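Local coordinates for protein RMD9, mitochondrial (Saccharomyces cerevisiae S288C, PDB 7A9X) that binds a dodecameric RNA motif in the 3'-untranslated regions of mitochondrial mRNAs and takes part in their processing or stability, at residues 212-215 / 216-220; 240-243 / 244-247; 541-544 / 545-549. One frame throughout, in Å; residues are numbered along the deposited sequence.

Interaction 1 of 3, residues 212-215 / 216-220; sequences VGFM and LPLLY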
loop_
_atom_site.group_PDB
_atom_site.type_symbol
_atom_site.label_atom_id
_atom_site.label_comp_id
_atom_site.label_asym_id
_atom_site.label_seq_id
_atom_site.Cartn_x
_atom_site.Cartn_y
_atom_site.Cartn_z
ATOM N N VAL A 212 -21.058 -3.407 16.236
ATOM C CA VAL A 212 -20.272 -3.197 17.449
ATOM C C VAL A 212 -18.934 -3.917 17.345
ATOM O O VAL A 212 -17.897 -3.397 17.774
ATOM C CB VAL A 212 -21.063 -3.655 18.690
ATOM C CG1 VAL A 212 -20.234 -3.460 19.953
ATOM C CG2 VAL A 212 -22.380 -2.904 18.788
ATOM N N GLY A 213 -18.938 -5.120 16.763
ATOM C CA GLY A 213 -17.697 -5.857 16.593
ATOM C C GLY A 213 -16.669 -5.095 15.782
ATOM O O GLY A 213 -15.488 -5.070 16.131
ATOM N N PHE A 214 -17.099 -4.462 14.686
ATOM C CA PHE A 214 -16.171 -3.628 13.930
ATOM C C PHE A 214 -15.678 -2.459 14.764
ATOM O O PHE A 214 -14.527 -2.034 14.613
ATOM C CB PHE A 214 -16.820 -3.098 12.650
ATOM C CG PHE A 214 -16.014 -2.019 11.976
ATOM C CD1 PHE A 214 -15.017 -2.348 11.073
ATOM C CD2 PHE A 214 -16.227 -0.679 12.271
ATOM C CE1 PHE A 214 -14.260 -1.364 10.465
ATOM C CE2 PHE A 214 -15.469 0.307 11.672
ATOM C CZ PHE A 214 -14.487 -0.034 10.764
ATOM N N MET A 215 -16.534 -1.922 15.636
ATOM C CA MET A 215 -16.206 -0.686 16.336
ATOM C C MET A 215 -15.262 -0.907 17.509
ATOM O O MET A 215 -14.487 -0.004 17.845
ATOM C CB MET A 215 -17.489 -0.003 16.812
ATOM C CG MET A 215 -18.145 0.838 15.738
ATOM S SD MET A 215 -17.031 2.161 15.231
ATOM C CE MET A 215 -17.578 2.452 13.556
ATOM N N LEU A 216 -15.304 -2.089 18.128
ATOM C CA LEU A 216 -14.501 -2.338 19.324
ATOM C C LEU A 216 -13.017 -2.046 19.127
ATOM O O LEU A 216 -12.436 -1.354 19.978
ATOM C CB LEU A 216 -14.729 -3.775 19.806
ATOM C CG LEU A 216 -16.126 -4.116 20.319
ATOM C CD1 LEU A 216 -16.232 -5.596 20.647
ATOM C CD2 LEU A 216 -16.469 -3.269 21.534
ATOM N N PRO A 217 -12.348 -2.521 18.067
ATOM C CA PRO A 217 -10.924 -2.175 17.913
ATOM C C PRO A 217 -10.668 -0.684 17.782
ATOM O O PRO A 217 -9.626 -0.203 18.247
ATOM C CB PRO A 217 -10.518 -2.930 16.640
ATOM C CG PRO A 217 -11.486 -4.051 16.547
ATOM C CD PRO A 217 -12.778 -3.485 17.040
ATOM N N LEU A 218 -11.583 0.065 17.164
ATOM C CA LEU A 218 -11.401 1.511 17.067
ATOM C C LEU A 218 -11.620 2.185 18.414
ATOM O O LEU A 218 -10.933 3.158 18.747
ATOM C CB LEU A 218 -12.345 2.097 16.019
ATOM C CG LEU A 218 -12.204 1.578 14.588
ATOM C CD1 LEU A 218 -13.094 2.380 13.655
ATOM C CD2 LEU A 218 -10.755 1.631 14.132
ATOM N N LEU A 219 -12.573 1.683 19.203
ATOM C CA LEU A 219 -12.842 2.276 20.509
ATOM C C LEU A 219 -11.708 1.997 21.487
ATOM O O LEU A 219 -11.348 2.864 22.292
ATOM C CB LEU A 219 -14.169 1.754 21.062
ATOM C CG LEU A 219 -15.413 2.095 20.240
ATOM C CD1 LEU A 219 -16.675 1.617 20.940
ATOM C CD2 LEU A 219 -15.482 3.590 19.968
ATOM N N TYR A 220 -11.134 0.793 21.438
ATOM C CA TYR A 220 -10.013 0.487 22.318
ATOM C C TYR A 220 -8.774 1.287 21.943
ATOM O O TYR A 220 -7.978 1.641 22.821
ATOM C CB TYR A 220 -9.698 -1.008 22.293
ATOM C CG TYR A 220 -8.502 -1.355 23.146
ATOM C CD1 TYR A 220 -8.612 -1.431 24.529
ATOM C CD2 TYR A 220 -7.258 -1.585 22.572
ATOM C CE1 TYR A 220 -7.520 -1.738 25.316
ATOM C CE2 TYR A 220 -6.158 -1.893 23.351
ATOM C CZ TYR A 220 -6.297 -1.969 24.723
ATOM O OH TYR A 220 -5.208 -2.274 25.503
#
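The carbonyl oxygen of V212 receives two backbone N-H groups. L216 N reaches V212 O at 2.9 Å, with an N-H...O angle of 140°, and M215 N makes a weak bond to the same atom. One turn on, L219 N donates to M215 O at 2.9 Å and a straighter 155°. Between these two bonds P217 interrupts the ladder, because its nitrogen has no hydrogen to offer. Its CD methylene instead sits 3.3 Å from G213 O, and it also abuts the carbonyl of F214. The helix kinks where this bond is missing.

The side chains keep to two flanks. On one, CG1 of V212 meets CD2 of L216 at 4.1 Å; the valine branch reaches forward because it is anti to its own nitrogen. On the other, CD1 of L218 comes obliquely against the F214 ring, 3.7 Å from CE2. M215 lies beside them: its chain folds back at chi2 (-62°), which carries CE to the edge of the F214 ring, in the ring plane, and leaves SD 4.2 Å from CD1 of L218. Sulfur, methyl and ring thus form one apolar patch.

Each flank has its own neighbour. F214, M215 and L218 meet helix 168-180, with L175 among the residues touched, and M215 and L218 also meet helix 184-193 at C187, whereas L216 packs against L247 and V254 of helix 245-257. Helix 209-223, within the span assigned by inference to the second repeat, thus packs with apolar residues between helices 168-180 and 184-193 and helix 245-257, as in the helical-hairpin stacking of a pentatricopeptide-repeat solenoid.

Interaction 2 of 3, residues 240-243 / 244-247; sequences KEFI and HPNL. With nucleotides of chain B.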
loop_
_atom_site.group_PDB
_atom_site.type_symbol
_atom_site.label_atom_id
_atom_site.label_comp_id
_atom_site.label_asym_id
_atom_site.label_seq_id
_atom_site.Cartn_x
_atom_site.Cartn_y
_atom_site.Cartn_z
ATOM N N LYS A 240 -25.420 -19.120 25.458
ATOM C CA LYS A 240 -25.944 -20.122 24.541
ATOM C C LYS A 240 -26.674 -19.505 23.358
ATOM O O LYS A 240 -27.113 -20.239 22.466
ATOM C CB LYS A 240 -26.884 -21.079 25.278
ATOM C CG LYS A 240 -26.196 -21.954 26.308
ATOM C CD LYS A 240 -27.156 -22.988 26.866
ATOM C CE LYS A 240 -26.461 -23.920 27.843
ATOM N NZ LYS A 240 -27.366 -25.007 28.308
ATOM N N GLU A 241 -26.818 -18.184 23.332
ATOM C CA GLU A 241 -27.491 -17.508 22.237
ATOM C C GLU A 241 -26.530 -17.299 21.069
ATOM O O GLU A 241 -25.325 -17.550 21.165
ATOM C CB GLU A 241 -28.064 -16.172 22.708
ATOM C CG GLU A 241 -29.041 -16.291 23.864
ATOM C CD GLU A 241 -29.697 -14.968 24.204
ATOM O OE1 GLU A 241 -29.660 -14.053 23.355
ATOM O OE2 GLU A 241 -30.246 -14.842 25.319
ATOM N N PHE A 242 -27.080 -16.836 19.948
ATOM C CA PHE A 242 -26.272 -16.586 18.762
ATOM C C PHE A 242 -25.396 -15.358 18.981
ATOM O O PHE A 242 -25.896 -14.280 19.316
ATOM C CB PHE A 242 -27.161 -16.400 17.536
ATOM C CG PHE A 242 -26.427 -15.878 16.332
ATOM C CD1 PHE A 242 -25.581 -16.704 15.610
ATOM C CD2 PHE A 242 -26.582 -14.563 15.926
ATOM C CE1 PHE A 242 -24.900 -16.226 14.502
ATOM C CE2 PHE A 242 -25.905 -14.078 14.819
ATOM C CZ PHE A 242 -25.064 -14.909 14.106
ATOM N N ILE A 243 -24.091 -15.525 18.789
ATOM C CA ILE A 243 -23.116 -14.450 18.934
ATOM C C ILE A 243 -22.470 -14.227 17.576
ATOM O O ILE A 243 -21.832 -15.135 17.029
ATOM C CB ILE A 243 -22.066 -14.782 20.003
ATOM C CG1 ILE A 243 -22.751 -15.073 21.340
ATOM C CG2 ILE A 243 -21.067 -13.642 20.135
ATOM C CD1 ILE A 243 -21.936 -15.944 22.263
ATOM N N HIS A 244 -22.630 -13.024 17.035
ATOM C CA HIS A 244 -22.191 -12.776 15.671
ATOM C C HIS A 244 -20.674 -12.915 15.572
ATOM O O HIS A 244 -19.945 -12.398 16.427
ATOM C CB HIS A 244 -22.619 -11.388 15.196
ATOM C CG HIS A 244 -22.527 -11.217 13.712
ATOM N ND1 HIS A 244 -21.327 -11.055 13.054
ATOM C CD2 HIS A 244 -23.485 -11.203 12.755
ATOM C CE1 HIS A 244 -21.550 -10.942 11.757
ATOM N NE2 HIS A 244 -22.851 -11.026 11.549
ATOM N N PRO A 245 -20.171 -13.605 14.546
ATOM C CA PRO A 245 -18.716 -13.785 14.418
ATOM C C PRO A 245 -17.932 -12.485 14.400
ATOM O O PRO A 245 -16.811 -12.443 14.919
ATOM C CB PRO A 245 -18.578 -14.537 13.088
ATOM C CG PRO A 245 -19.884 -15.228 12.907
ATOM C CD PRO A 245 -20.921 -14.335 13.510
ATOM N N ASN A 246 -18.484 -11.418 13.818
ATOM C CA ASN A 246 -17.762 -10.151 13.793
ATOM C C ASN A 246 -17.651 -9.543 15.186
ATOM O O ASN A 246 -16.740 -8.748 15.442
ATOM C CB ASN A 246 -18.442 -9.173 12.833
ATOM C CG ASN A 246 -17.476 -8.147 12.269
ATOM O OD1 ASN A 246 -16.300 -8.440 12.063
ATOM N ND2 ASN A 246 -17.969 -6.936 12.021
ATOM N N LEU A 247 -18.571 -9.890 16.092
ATOM C CA LEU A 247 -18.419 -9.475 17.483
ATOM C C LEU A 247 -17.280 -10.236 18.150
ATOM O O LEU A 247 -16.492 -9.651 18.902
ATOM C CB LEU A 247 -19.731 -9.680 18.244
ATOM C CG LEU A 247 -19.791 -9.168 19.686
ATOM C CD1 LEU A 247 -19.474 -7.683 19.750
ATOM C CD2 LEU A 247 -21.154 -9.452 20.305
ATOM P P A B 3 -22.899 -12.528 8.271
ATOM O OP1 A B 3 -21.503 -12.974 8.520
ATOM O OP2 A B 3 -23.446 -11.363 9.012
ATOM O "O5'" A B 3 -23.037 -12.221 6.716
ATOM C "C5'" A B 3 -22.607 -13.159 5.745
ATOM C "C4'" A B 3 -23.058 -12.754 4.367
ATOM O "O4'" A B 3 -24.507 -12.732 4.318
ATOM C "C3'" A B 3 -22.647 -11.358 3.924
ATOM O "O3'" A B 3 -21.322 -11.321 3.418
ATOM C "C2'" A B 3 -23.711 -11.005 2.891
ATOM O "O2'" A B 3 -23.419 -11.612 1.640
ATOM C "C1'" A B 3 -24.948 -11.686 3.481
ATOM N N9 A B 3 -25.770 -10.762 4.283
ATOM C C8 A B 3 -25.674 -10.500 5.628
ATOM N N7 A B 3 -26.550 -9.627 6.061
ATOM C C5 A B 3 -27.273 -9.292 4.925
ATOM C C6 A B 3 -28.349 -8.411 4.712
ATOM N N6 A B 3 -28.907 -7.677 5.676
ATOM N N1 A B 3 -28.839 -8.309 3.456
ATOM C C2 A B 3 -28.281 -9.044 2.488
ATOM N N3 A B 3 -27.269 -9.906 2.563
ATOM C C4 A B 3 -26.804 -9.983 3.822
ATOM P P A B 2 -27.775 -11.547 11.630
ATOM O OP1 A B 2 -27.018 -11.544 12.907
ATOM O OP2 A B 2 -28.326 -10.280 11.084
ATOM O "O5'" A B 2 -26.834 -12.198 10.523
ATOM C "C5'" A B 2 -26.195 -13.447 10.754
ATOM C "C4'" A B 2 -26.081 -14.253 9.486
ATOM O "O4'" A B 2 -27.400 -14.455 8.916
ATOM C "C3'" A B 2 -25.286 -13.610 8.359
ATOM O "O3'" A B 2 -23.886 -13.775 8.507
ATOM C "C2'" A B 2 -25.852 -14.287 7.117
ATOM O "O2'" A B 2 -25.276 -15.572 6.940
ATOM C "C1'" A B 2 -27.321 -14.467 7.507
ATOM N N9 A B 2 -28.193 -13.402 6.968
ATOM C C8 A B 2 -28.904 -12.458 7.667
ATOM N N7 A B 2 -29.605 -11.652 6.906
ATOM C C5 A B 2 -29.346 -12.097 5.618
ATOM C C6 A B 2 -29.790 -11.660 4.356
ATOM N N6 A B 2 -30.624 -10.633 4.177
ATOM N N1 A B 2 -29.342 -12.324 3.268
ATOM C C2 A B 2 -28.505 -13.354 3.446
ATOM N N3 A B 2 -28.017 -13.858 4.578
ATOM C C4 A B 2 -28.481 -13.178 5.642
HETATM O O HOH W 1 -24.787 -11.616 18.090
#
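The N-cap of helix 245-257 doubles here as a grip on the RNA backbone, with F242 and H244 meeting next to the phosphates of A2 and A3 of chain B. CZ of F242 lies 3.9 Å from CA of H244, and the backbone N of H244 stands over one face of the phenyl ring, toward its rim. The edge of that ring turns to the RNA: CE2 of F242 is 3.4 Å from OP1 of A2 in chain B.

H244 is held at both nitrogens. ND1 accepts from N246 N at 3.0 Å, the donor nearly in the ring plane, and this capping bond serves an N-H of the first turn. NE2 donates to OP2 of A3 in chain B at 2.6 Å, with an N-H...O angle of 153°. With CG anti to the backbone N (chi1 -164°), the imidazole reaches from the N-cap to the phosphate, while CD of P245 lies over one of its faces. The acceptor role of ND1 leaves the ring proton on NE2, where the phosphate uses it.

H244 stands just before the span assigned by inference to the third pentatricopeptide repeat. The partial positive charge at the start of helix 245-257 probably also favours a phosphate here. Without the imidazole, as with an alanine here, N246 N and OP2 of A3 of chain B would probably lose these partners, leaving the first turn less firmly capped.

A water bridges the backbone, donating to F242 O and accepting from H244 N at 2.8 Å. CG2 of I243 touches CD2 of L247 at 4.2 Å, an apolar link from loop to helix. N246 turns elsewhere, its ND2 bonded to K210 O on the neighbouring helix 209-223.

Interaction 3 of 3, residues 541-544 / 545-549; sequences IELY and LKILK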
loop_
_atom_site.group_PDB
_atom_site.type_symbol
_atom_site.label_atom_id
_atom_site.label_comp_id
_atom_site.label_asym_id
_atom_site.label_seq_id
_atom_site.Cartn_x
_atom_site.Cartn_y
_atom_site.Cartn_z
ATOM N N ILE A 541 26.312 20.336 -10.463
ATOM C CA ILE A 541 25.148 21.217 -10.530
ATOM C C ILE A 541 25.035 21.847 -11.914
ATOM O O ILE A 541 23.929 22.052 -12.432
ATOM C CB ILE A 541 25.217 22.281 -9.419
ATOM C CG1 ILE A 541 25.125 21.611 -8.046
ATOM C CG2 ILE A 541 24.114 23.312 -9.587
ATOM C CD1 ILE A 541 25.122 22.583 -6.893
ATOM N N GLU A 542 26.173 22.149 -12.542
ATOM C CA GLU A 542 26.140 22.697 -13.896
ATOM C C GLU A 542 25.608 21.675 -14.894
ATOM O O GLU A 542 24.812 22.017 -15.777
ATOM C CB GLU A 542 27.532 23.175 -14.303
ATOM C CG GLU A 542 28.082 24.263 -13.398
ATOM C CD GLU A 542 29.343 24.893 -13.950
ATOM O OE1 GLU A 542 29.485 26.131 -13.850
ATOM O OE2 GLU A 542 30.193 24.151 -14.487
ATOM N N LEU A 543 26.030 20.415 -14.768
ATOM C CA LEU A 543 25.483 19.366 -15.623
ATOM C C LEU A 543 23.989 19.185 -15.377
ATOM O O LEU A 543 23.218 18.949 -16.315
ATOM C CB LEU A 543 26.227 18.052 -15.383
ATOM C CG LEU A 543 25.746 16.860 -16.213
ATOM C CD1 LEU A 543 26.011 17.096 -17.691
ATOM C CD2 LEU A 543 26.403 15.575 -15.744
ATOM N N TYR A 544 23.566 19.301 -14.117
ATOM C CA TYR A 544 22.156 19.159 -13.773
ATOM C C TYR A 544 21.313 20.238 -14.442
ATOM O O TYR A 544 20.259 19.950 -15.020
ATOM C CB TYR A 544 22.002 19.203 -12.254
ATOM C CG TYR A 544 20.588 19.378 -11.754
ATOM C CD1 TYR A 544 19.703 18.308 -11.721
ATOM C CD2 TYR A 544 20.147 20.610 -11.290
ATOM C CE1 TYR A 544 18.413 18.466 -11.253
ATOM C CE2 TYR A 544 18.863 20.778 -10.818
ATOM C CZ TYR A 544 18.000 19.701 -10.800
ATOM O OH TYR A 544 16.719 19.861 -10.332
ATOM N N LEU A 545 21.769 21.493 -14.379
ATOM C CA LEU A 545 21.023 22.581 -15.003
ATOM C C LEU A 545 21.092 22.514 -16.522
ATOM O O LEU A 545 20.189 23.011 -17.204
ATOM C CB LEU A 545 21.548 23.927 -14.508
ATOM C CG LEU A 545 21.276 24.243 -13.038
ATOM C CD1 LEU A 545 22.014 25.503 -12.624
ATOM C CD2 LEU A 545 19.781 24.392 -12.795
ATOM N N LYS A 546 22.150 21.913 -17.066
ATOM C CA LYS A 546 22.251 21.775 -18.514
ATOM C C LYS A 546 21.250 20.756 -19.042
ATOM O O LYS A 546 20.615 20.980 -20.078
ATOM C CB LYS A 546 23.676 21.380 -18.901
ATOM C CG LYS A 546 23.851 21.064 -20.373
ATOM C CD LYS A 546 25.263 20.597 -20.662
ATOM C CE LYS A 546 26.277 21.672 -20.320
ATOM N NZ LYS A 546 27.659 21.240 -20.654
ATOM N N ILE A 547 21.088 19.636 -18.334
ATOM C CA ILE A 547 20.150 18.609 -18.775
ATOM C C ILE A 547 18.713 19.086 -18.611
ATOM O O ILE A 547 17.850 18.794 -19.448
ATOM C CB ILE A 547 20.404 17.298 -18.011
ATOM C CG1 ILE A 547 21.849 16.838 -18.217
ATOM C CG2 ILE A 547 19.442 16.223 -18.471
ATOM C CD1 ILE A 547 22.221 15.622 -17.407
ATOM N N LEU A 548 18.432 19.827 -17.535
ATOM C CA LEU A 548 17.092 20.372 -17.337
ATOM C C LEU A 548 16.685 21.256 -18.507
ATOM O O LEU A 548 15.600 21.093 -19.078
ATOM C CB LEU A 548 17.027 21.161 -16.030
ATOM C CG LEU A 548 16.926 20.395 -14.715
ATOM C CD1 LEU A 548 16.732 21.379 -13.575
ATOM C CD2 LEU A 548 15.786 19.391 -14.762
ATOM N N LYS A 549 17.550 22.202 -18.881
ATOM C CA LYS A 549 17.231 23.097 -19.986
ATOM C C LYS A 549 17.230 22.363 -21.321
ATOM O O LYS A 549 16.457 22.714 -22.218
ATOM C CB LYS A 549 18.221 24.261 -20.012
ATOM C CG LYS A 549 17.715 25.498 -20.732
ATOM C CD LYS A 549 18.612 26.691 -20.452
ATOM C CE LYS A 549 18.062 27.957 -21.085
ATOM N NZ LYS A 549 18.013 27.859 -22.569
#
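L548 lays its branched end over the ring of Y544, one helical turn back. CG of L548 stands 4.3 Å from the ring centroid and only 16° off the normal, a CH-pi contact over the face. CD1 of the same leucine reaches farther along the ring, 3.5 Å from CZ of Y544. The phenol can lie alongside the helix in this way because its CG is anti to the backbone N (chi1 167°), which swings the ring forward over the following turn. L545 adds a second leucine, CD2 meeting CD2 of Y544 at 4.1 Å.

Two more pairs repeat the spacing of four. CG of L543 meets CD1 of I547 at 3.9 Å, and CG2 of I541 touches CD1 of L545. Beneath them runs an unbroken helical ladder: L545 N to I541 O, K546 N to E542 O, I547 N to L543 O and L548 N to Y544 O, all at 3.0 to 3.1 Å. Farther back, D539 OD1 accepts from E542 N near the start of helix 540-551.

Around this shell, L543 and I547 rest on L458 of helix 454-470, while L484 of helix 478-486 touches both Y544 and I547. Y544 also meets V489 on helix 489-502, and its hydroxyl is tied to Y564 O by a hydrogen bond. Helix 540-551, beyond the last inferred pentatricopeptide repeat, thus packs on helix 454-470 within that repeat and on helices 478-486 and 489-502.

The tyrosine has two roles: its face gives dispersion and a CH-pi contact, and its hydroxyl spends its polarity on Y564 O, twenty residues along the chain. That bond is likely to limit how far the ring can shift under L548, and it supplies the hydroxyl of this buried residue with a polar partner.

Overall arrangement
All three are local contacts, two of them along a helix and one at a helix start, and their chemistry follows their place. Interactions 1 and 2 are neighbours, their centres 15 Å apart, and L247 packs against G213, V212 and L216, joining helix 209-223 to helix 245-257. Interaction 1 is a partly buried, apolar stretch of helix bent by a proline; interaction 2 is a largely buried helix start at the RNA surface, where capping and phosphate binding share one side chain. Interaction 3 lies about 55 Å from interaction 1 between centres, on the other side of the chain's centre, and is mostly core, with a regular helix and an aromatic face in place of the kink.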